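Local coordinates for ESX-5 secretion-associated protein EspG5 (Mycobacterium marinum, PDB 6VJ5) that serves as a specific cytoplasmic chaperone for cognate PE/PPE proteins, preventing aggregation of their dimers and supporting their secretion, at residues R27-V39 with S108-L120. Numbering follows the deposited sequence.
Sequences RHVAPELRCRPYV and SRDIPDNEFRVVL
R34 and R109 lie against each other, the CG of R34 sitting 3.8 Å from CZ of R109, over the centre of one guanidinium face. Each side chain reaches past the other to a backbone carbonyl of the opposite segment. R109 bends at chi2 (-77°) and again at chi3, which folds its guanidinium back over the loop; there NH1 donates to C35 O at 2.9 Å, in the guanidinium plane but well above the plane of the carbonyl. R34 runs extended from the backbone, CG anti to N (chi1 -163°), and turns only at chi3; its NH1 meets D110 O edge-on at 3.0 Å and also bonds to G97 O, so two carbonyls grip one nitrogen. The third arginine, R117, rises from strand 115-123 and donates from NH1 to a lone pair of E32 O (2.6 Å), a bond lying close to the guanidinium plane. Behind it, E115 OE1 receives R117 NE at 2.6 Å in a salt bridge; with the E32 bond it helps hold the guanidinium's rotation, and it probably offsets the charge of R117, which would ease the approach of R34 NH2 to R117 NH2 (3.9 Å). A water joins P31 O and R34 NE, with a weaker link to R117 NH1. Two residues further along the strand, V119 packs CG1 on A30 CB (3.9 Å) and CG2 on L33. R109 also forms a salt bridge with an acidic side chain of another protein's chain. The arrangement, characteristic of a loop packed across a sheet face, seats the 3-10 turn 31-33 on an inner strand of the EspG antiparallel sheet through arginine-to-carbonyl bonds, beside the partner protein.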
ATOM      1  N   ARG C  27      10.804   2.950  -6.634  1.00 74.26           N
ATOM      2  CA  ARG C  27       9.599   3.171  -5.842  1.00 71.53           C
ATOM      3  C   ARG C  27       8.518   3.850  -6.670  1.00 72.29           C
ATOM      4  O   ARG C  27       7.423   3.308  -6.856  1.00 63.21           O
ATOM      5  CB  ARG C  27       9.938   4.004  -4.603  1.00 77.87           C
ATOM      6  CG  ARG C  27       8.753   4.289  -3.697  1.00 97.09           C
ATOM      7  CD  ARG C  27       9.162   5.126  -2.489  1.00101.11           C
ATOM      8  NE  ARG C  27      10.085   4.412  -1.609  1.00106.27           N
ATOM      9  CZ  ARG C  27      10.644   4.938  -0.523  1.00110.98           C
ATOM     10  NH1 ARG C  27      10.379   6.190  -0.181  1.00109.61           N
ATOM     11  NH2 ARG C  27      11.470   4.211   0.218  1.00117.43           N
ATOM     12  N   HIS C  28       8.800   5.046  -7.170  1.00 77.19           N
ATOM     13  CA  HIS C  28       7.840   5.802  -7.952  1.00 75.94           C
ATOM     14  C   HIS C  28       8.510   6.357  -9.200  1.00 73.94           C
ATOM     15  O   HIS C  28       9.706   6.659  -9.215  1.00 70.17           O
ATOM     16  CB  HIS C  28       7.199   6.953  -7.126  1.00 77.26           C
ATOM     17  CG  HIS C  28       8.173   7.975  -6.614  1.00 82.18           C
ATOM     18  ND1 HIS C  28       8.891   7.810  -5.448  1.00 89.25           N
ATOM     19  CD2 HIS C  28       8.506   9.197  -7.091  1.00 81.34           C
ATOM     20  CE1 HIS C  28       9.643   8.879  -5.242  1.00 86.35           C
ATOM     21  NE2 HIS C  28       9.428   9.734  -6.225  1.00 80.89           N
ATOM     22  N   VAL C  29       7.722   6.440 -10.269  1.00 78.96           N
ATOM     23  CA  VAL C  29       8.086   7.215 -11.448  1.00 70.19           C
ATOM     24  C   VAL C  29       7.157   8.419 -11.471  1.00 58.81           C
ATOM     25  O   VAL C  29       6.491   8.719 -10.472  1.00 66.08           O
ATOM     26  CB  VAL C  29       7.983   6.385 -12.736  1.00 67.15           C
ATOM     27  CG1 VAL C  29       9.060   5.312 -12.738  1.00 65.77           C
ATOM     28  CG2 VAL C  29       6.604   5.773 -12.864  1.00 63.54           C
ATOM     29  N   ALA C  30       7.086   9.107 -12.603  1.00 66.80           N
ATOM     30  CA  ALA C  30       6.187  10.241 -12.726  1.00 56.67           C
ATOM     31  C   ALA C  30       4.769   9.823 -12.334  1.00 47.59           C
ATOM     32  O   ALA C  30       4.292   8.773 -12.792  1.00 48.92           O
ATOM     33  CB  ALA C  30       6.198  10.781 -14.155  1.00 59.20           C
ATOM     34  N   PRO C  31       4.078  10.596 -11.496  1.00 44.09           N
ATOM     35  CA  PRO C  31       2.685  10.248 -11.169  1.00 46.96           C
ATOM     36  C   PRO C  31       1.773  10.219 -12.383  1.00 53.25           C
ATOM     37  O   PRO C  31       0.755   9.516 -12.360  1.00 47.29           O
ATOM     38  CB  PRO C  31       2.266  11.342 -10.175  1.00 50.82           C
ATOM     39  CG  PRO C  31       3.202  12.492 -10.444  1.00 51.66           C
ATOM     40  CD  PRO C  31       4.500  11.878 -10.898  1.00 45.86           C
ATOM     41  N   GLU C  32       2.107  10.952 -13.450  1.00 52.66           N
ATOM     42  CA  GLU C  32       1.213  11.023 -14.603  1.00 47.90           C
ATOM     43  C   GLU C  32       1.075   9.678 -15.306  1.00 49.76           C
ATOM     44  O   GLU C  32       0.056   9.428 -15.961  1.00 50.75           O
ATOM     45  CB  GLU C  32       1.707  12.076 -15.592  1.00 54.09           C
ATOM     46  CG  GLU C  32       1.570  13.506 -15.104  1.00 45.63           C
ATOM     47  CD  GLU C  32       2.713  13.934 -14.219  1.00 56.13           C
ATOM     48  OE1 GLU C  32       3.588  13.093 -13.945  1.00 53.49           O
ATOM     49  OE2 GLU C  32       2.737  15.112 -13.804  1.00 43.61           O
ATOM     50  N   LEU C  33       2.080   8.811 -15.204  1.00 50.72           N
ATOM     51  CA  LEU C  33       1.953   7.459 -15.733  1.00 46.26           C
ATOM     52  C   LEU C  33       1.025   6.597 -14.894  1.00 50.52           C
ATOM     53  O   LEU C  33       0.626   5.517 -15.350  1.00 46.19           O
ATOM     54  CB  LEU C  33       3.328   6.808 -15.816  1.00 55.49           C
ATOM     55  CG  LEU C  33       4.285   7.471 -16.806  1.00 56.67           C
ATOM     56  CD1 LEU C  33       5.716   7.132 -16.463  1.00 56.89           C
ATOM     57  CD2 LEU C  33       3.936   7.018 -18.214  1.00 62.95           C
ATOM     58  N   ARG C  34       0.696   7.045 -13.682  1.00 46.13           N
ATOM     59  CA  ARG C  34      -0.305   6.406 -12.837  1.00 50.82           C
ATOM     60  C   ARG C  34      -0.080   4.898 -12.750  1.00 48.20           C
ATOM     61  O   ARG C  34      -0.982   4.090 -12.991  1.00 51.93           O
ATOM     62  CB  ARG C  34      -1.708   6.731 -13.345  1.00 50.26           C
ATOM     63  CG  ARG C  34      -2.815   6.463 -12.352  1.00 55.05           C
ATOM     64  CD  ARG C  34      -4.132   7.041 -12.839  1.00 56.40           C
ATOM     65  NE  ARG C  34      -4.277   8.466 -12.547  1.00 52.53           N
ATOM     66  CZ  ARG C  34      -5.396   9.153 -12.754  1.00 47.55           C
ATOM     67  NH1 ARG C  34      -6.455   8.539 -13.256  1.00 48.91           N
ATOM     68  NH2 ARG C  34      -5.458  10.447 -12.466  1.00 48.03           N
ATOM     69  N   CYS C  35       1.135   4.515 -12.380  1.00 60.22           N
ATOM     70  CA  CYS C  35       1.425   3.112 -12.129  1.00 65.27           C
ATOM     71  C   CYS C  35       1.250   2.790 -10.651  1.00 55.47           C
ATOM     72  O   CYS C  35       1.159   3.679  -9.801  1.00 57.20           O
ATOM     73  CB  CYS C  35       2.842   2.775 -12.577  1.00 63.67           C
ATOM     74  SG  CYS C  35       3.065   2.923 -14.353  1.00 85.82           S
ATOM     75  N   ARG C  36       1.179   1.502 -10.352  1.00 68.36           N
ATOM     76  CA  ARG C  36       1.136   1.081  -8.959  1.00 72.45           C
ATOM     77  C   ARG C  36       2.472   1.427  -8.312  1.00 62.96           C
ATOM     78  O   ARG C  36       3.525   1.196  -8.920  1.00 66.16           O
ATOM     79  CB  ARG C  36       0.858  -0.413  -8.842  1.00 68.53           C
ATOM     80  CG  ARG C  36      -0.319  -0.741  -7.922  1.00 72.43           C
ATOM     81  CD  ARG C  36      -0.377  -2.231  -7.604  1.00 78.31           C
ATOM     82  NE  ARG C  36      -0.333  -3.060  -8.807  1.00 87.26           N
ATOM     83  CZ  ARG C  36      -0.023  -4.353  -8.814  1.00 88.55           C
ATOM     84  NH1 ARG C  36      -0.006  -5.027  -9.956  1.00 85.11           N
ATOM     85  NH2 ARG C  36       0.278  -4.975  -7.680  1.00 79.46           N
ATOM     86  N   PRO C  37       2.484   2.012  -7.118  1.00 64.64           N
ATOM     87  CA  PRO C  37       3.759   2.196  -6.421  1.00 74.31           C
ATOM     88  C   PRO C  37       4.331   0.845  -6.028  1.00 60.23           C
ATOM     89  O   PRO C  37       3.598  -0.119  -5.788  1.00 59.31           O
ATOM     90  CB  PRO C  37       3.388   3.037  -5.195  1.00 69.75           C
ATOM     91  CG  PRO C  37       1.942   2.739  -4.955  1.00 65.56           C
ATOM     92  CD  PRO C  37       1.331   2.452  -6.308  1.00 64.28           C
ATOM     93  N   TYR C  38       5.657   0.769  -6.007  1.00 57.76           N
ATOM     94  CA  TYR C  38       6.351  -0.434  -5.570  1.00 67.44           C
ATOM     95  C   TYR C  38       6.890  -0.206  -4.166  1.00 58.06           C
ATOM     96  O   TYR C  38       7.483   0.840  -3.887  1.00 56.13           O
ATOM     97  CB  TYR C  38       7.498  -0.813  -6.507  1.00 68.44           C
ATOM     98  CG  TYR C  38       8.430  -1.839  -5.892  1.00 72.76           C
ATOM     99  CD1 TYR C  38       8.007  -3.141  -5.660  1.00 65.84           C
ATOM    100  CD2 TYR C  38       9.727  -1.499  -5.527  1.00 68.76           C
ATOM    101  CE1 TYR C  38       8.851  -4.077  -5.089  1.00 70.41           C
ATOM    102  CE2 TYR C  38      10.578  -2.430  -4.959  1.00 70.49           C
ATOM    103  CZ  TYR C  38      10.133  -3.715  -4.742  1.00 59.98           C
ATOM    104  OH  TYR C  38      10.974  -4.644  -4.180  1.00 69.73           O
ATOM    105  N   VAL C  39       6.690  -1.187  -3.289  1.00 71.66           N
ATOM    106  CA  VAL C  39       7.112  -1.104  -1.896  1.00 65.87           C
ATOM    107  C   VAL C  39       8.028  -2.283  -1.611  1.00 68.85           C
ATOM    108  O   VAL C  39       7.612  -3.445  -1.722  1.00 60.01           O
ATOM    109  CB  VAL C  39       5.909  -1.092  -0.939  1.00 68.29           C
ATOM    110  CG1 VAL C  39       6.372  -1.212   0.502  1.00 65.33           C
ATOM    111  CG2 VAL C  39       5.094   0.178  -1.149  1.00 63.53           C
ATOM    112  N   SER C 108      -7.979   3.620  -8.490  1.00 54.71           N
ATOM    113  CA  SER C 108      -7.896   3.022  -9.813  1.00 53.84           C
ATOM    114  C   SER C 108      -6.690   3.572 -10.563  1.00 46.06           C
ATOM    115  O   SER C 108      -6.403   4.768 -10.520  1.00 48.35           O
ATOM    116  CB  SER C 108      -9.177   3.305 -10.599  1.00 55.23           C
ATOM    117  OG  SER C 108      -9.128   2.698 -11.876  1.00 47.34           O
ATOM    118  N   ARG C 109      -5.973   2.690 -11.240  1.00 52.86           N
ATOM    119  CA  ARG C 109      -4.864   3.116 -12.081  1.00 48.49           C
ATOM    120  C   ARG C 109      -5.305   3.384 -13.515  1.00 58.86           C
ATOM    121  O   ARG C 109      -4.467   3.736 -14.350  1.00 51.88           O
ATOM    122  CB  ARG C 109      -3.751   2.066 -12.044  1.00 53.06           C
ATOM    123  CG  ARG C 109      -3.310   1.677 -10.623  1.00 54.83           C
ATOM    124  CD  ARG C 109      -2.401   2.727  -9.987  1.00 52.76           C
ATOM    125  NE  ARG C 109      -3.128   3.823  -9.346  1.00 48.70           N
ATOM    126  CZ  ARG C 109      -2.543   4.910  -8.850  1.00 56.58           C
ATOM    127  NH1 ARG C 109      -1.225   5.045  -8.927  1.00 55.71           N
ATOM    128  NH2 ARG C 109      -3.269   5.867  -8.282  1.00 52.65           N
ATOM    129  N   ASP C 110      -6.597   3.239 -13.817  1.00 52.41           N
ATOM    130  CA  ASP C 110      -7.081   3.546 -15.152  1.00 58.41           C
ATOM    131  C   ASP C 110      -6.920   5.036 -15.446  1.00 54.31           C
ATOM    132  O   ASP C 110      -6.858   5.875 -14.541  1.00 55.32           O
ATOM    133  CB  ASP C 110      -8.556   3.177 -15.315  1.00 46.81           C
ATOM    134  CG  ASP C 110      -8.802   1.686 -15.300  1.00 49.63           C
ATOM    135  OD1 ASP C 110      -7.885   0.905 -15.642  1.00 63.52           O
ATOM    136  OD2 ASP C 110      -9.940   1.301 -14.955  1.00 55.52           O
ATOM    137  N   ILE C 111      -6.871   5.354 -16.730  1.00 51.23           N
ATOM    138  CA  ILE C 111      -6.946   6.738 -17.197  1.00 54.46           C
ATOM    139  C   ILE C 111      -8.096   6.823 -18.183  1.00 49.98           C
ATOM    140  O   ILE C 111      -8.558   5.797 -18.716  1.00 45.49           O
ATOM    141  CB  ILE C 111      -5.612   7.206 -17.825  1.00 54.86           C
ATOM    142  CG1 ILE C 111      -5.186   6.296 -18.975  1.00 44.32           C
ATOM    143  CG2 ILE C 111      -4.513   7.260 -16.775  1.00 50.97           C
ATOM    144  CD1 ILE C 111      -3.927   6.770 -19.683  1.00 48.61           C
ATOM    145  N   PRO C 112      -8.600   8.030 -18.451  1.00 56.36           N
ATOM    146  CA  PRO C 112      -9.735   8.159 -19.376  1.00 55.15           C
ATOM    147  C   PRO C 112      -9.375   7.659 -20.769  1.00 44.03           C
ATOM    148  O   PRO C 112      -8.269   7.883 -21.262  1.00 45.86           O
ATOM    149  CB  PRO C 112     -10.030   9.664 -19.374  1.00 54.53           C
ATOM    150  CG  PRO C 112      -9.461  10.162 -18.068  1.00 49.58           C
ATOM    151  CD  PRO C 112      -8.228   9.320 -17.841  1.00 51.08           C
ATOM    152  N   ASP C 113     -10.336   6.987 -21.409  1.00 50.53           N
ATOM    153  CA  ASP C 113     -10.085   6.412 -22.728  1.00 61.63           C
ATOM    154  C   ASP C 113      -9.723   7.465 -23.769  1.00 49.37           C
ATOM    155  O   ASP C 113      -9.145   7.120 -24.805  1.00 49.98           O
ATOM    156  CB  ASP C 113     -11.308   5.625 -23.214  1.00 63.18           C
ATOM    157  CG  ASP C 113     -11.364   4.215 -22.653  1.00 86.97           C
ATOM    158  OD1 ASP C 113     -10.303   3.684 -22.262  1.00 78.14           O
ATOM    159  OD2 ASP C 113     -12.469   3.634 -22.608  1.00 84.53           O
ATOM    160  N   ASN C 114     -10.051   8.732 -23.526  1.00 44.26           N
ATOM    161  CA  ASN C 114      -9.747   9.804 -24.463  1.00 47.67           C
ATOM    162  C   ASN C 114      -8.419  10.488 -24.166  1.00 58.81           C
ATOM    163  O   ASN C 114      -8.118  11.519 -24.781  1.00 49.51           O
ATOM    164  CB  ASN C 114     -10.859  10.858 -24.444  1.00 46.20           C
ATOM    165  CG  ASN C 114     -10.811  11.729 -23.198  1.00 53.49           C
ATOM    166  OD1 ASN C 114     -10.628  11.230 -22.090  1.00 50.31           O
ATOM    167  ND2 ASN C 114     -10.963  13.036 -23.378  1.00 53.38           N
ATOM    168  N   GLU C 115      -7.626   9.952 -23.240  1.00 52.79           N
ATOM    169  CA  GLU C 115      -6.437  10.624 -22.735  1.00 50.23           C
ATOM    170  C   GLU C 115      -5.186   9.836 -23.101  1.00 49.64           C
ATOM    171  O   GLU C 115      -5.186   8.602 -23.091  1.00 53.89           O
ATOM    172  CB  GLU C 115      -6.522  10.813 -21.211  1.00 53.62           C
ATOM    173  CG  GLU C 115      -5.926  12.117 -20.716  1.00 55.21           C
ATOM    174  CD  GLU C 115      -6.135  12.343 -19.228  1.00 54.71           C
ATOM    175  OE1 GLU C 115      -5.147  12.268 -18.474  1.00 63.72           O
ATOM    176  OE2 GLU C 115      -7.284  12.607 -18.812  1.00 48.06           O
ATOM    177  N   PHE C 116      -4.133  10.574 -23.437  1.00 47.64           N
ATOM    178  CA  PHE C 116      -2.819  10.048 -23.785  1.00 44.44           C
ATOM    179  C   PHE C 116      -1.812  10.839 -22.959  1.00 55.25           C
ATOM    180  O   PHE C 116      -1.883  12.071 -22.907  1.00 49.18           O
ATOM    181  CB  PHE C 116      -2.564  10.187 -25.292  1.00 56.29           C
ATOM    182  CG  PHE C 116      -3.767   9.844 -26.144  1.00 65.95           C
ATOM    183  CD1 PHE C 116      -4.721  10.810 -26.443  1.00 67.49           C
ATOM    184  CD2 PHE C 116      -3.949   8.560 -26.643  1.00 76.39           C
ATOM    185  CE1 PHE C 116      -5.833  10.501 -27.225  1.00 66.42           C
ATOM    186  CE2 PHE C 116      -5.058   8.247 -27.426  1.00 77.83           C
ATOM    187  CZ  PHE C 116      -5.999   9.221 -27.717  1.00 67.97           C
ATOM    188  N   ARG C 117      -0.893  10.143 -22.295  1.00 53.60           N
ATOM    189  CA  ARG C 117      -0.008  10.772 -21.317  1.00 51.23           C
ATOM    190  C   ARG C 117       1.443  10.562 -21.718  1.00 52.55           C
ATOM    191  O   ARG C 117       1.894   9.421 -21.858  1.00 55.31           O
ATOM    192  CB  ARG C 117      -0.260  10.214 -19.914  1.00 53.64           C
ATOM    193  CG  ARG C 117      -1.327  10.976 -19.132  1.00 54.36           C
ATOM    194  CD  ARG C 117      -2.214  10.055 -18.291  1.00 55.12           C
ATOM    195  NE  ARG C 117      -3.219  10.830 -17.568  1.00 56.13           N
ATOM    196  CZ  ARG C 117      -3.089  11.258 -16.313  1.00 62.78           C
ATOM    197  NH1 ARG C 117      -1.998  10.974 -15.612  1.00 59.08           N
ATOM    198  NH2 ARG C 117      -4.061  11.966 -15.757  1.00 69.77           N
ATOM    199  N   VAL C 118       2.168  11.668 -21.884  1.00 45.45           N
ATOM    200  CA  VAL C 118       3.547  11.669 -22.361  1.00 48.40           C
ATOM    201  C   VAL C 118       4.436  12.301 -21.296  1.00 54.97           C
ATOM    202  O   VAL C 118       4.249  13.472 -20.938  1.00 49.44           O
ATOM    203  CB  VAL C 118       3.689  12.430 -23.691  1.00 53.16           C
ATOM    204  CG1 VAL C 118       5.159  12.569 -24.060  1.00 50.20           C
ATOM    205  CG2 VAL C 118       2.912  11.750 -24.797  1.00 54.67           C
ATOM    206  N   VAL C 119       5.426  11.548 -20.825  1.00 51.27           N
ATOM    207  CA  VAL C 119       6.432  12.050 -19.898  1.00 52.06           C
ATOM    208  C   VAL C 119       7.794  11.979 -20.579  1.00 61.87           C
ATOM    209  O   VAL C 119       8.170  10.936 -21.126  1.00 60.52           O
ATOM    210  CB  VAL C 119       6.436  11.258 -18.578  1.00 49.60           C
ATOM    211  CG1 VAL C 119       7.503  11.790 -17.639  1.00 62.66           C
ATOM    212  CG2 VAL C 119       5.070  11.333 -17.923  1.00 55.69           C
ATOM    213  N   LEU C 120       8.524  13.091 -20.538  1.00 48.91           N
ATOM    214  CA  LEU C 120       9.877  13.193 -21.074  1.00 57.61           C
ATOM    215  C   LEU C 120      10.807  13.420 -19.888  1.00 61.21           C
ATOM    216  O   LEU C 120      10.743  14.468 -19.236  1.00 60.92           O
ATOM    217  CB  LEU C 120       9.990  14.334 -22.081  1.00 61.59           C
ATOM    218  CG  LEU C 120       9.092  14.286 -23.312  1.00 62.05           C
ATOM    219  CD1 LEU C 120       8.966  15.689 -23.899  1.00 54.94           C
ATOM    220  CD2 LEU C 120       9.643  13.331 -24.348  1.00 52.69           C
TER
HETATM  221  O   HOH W   1      -2.240  10.771 -12.318  1.00 57.48           O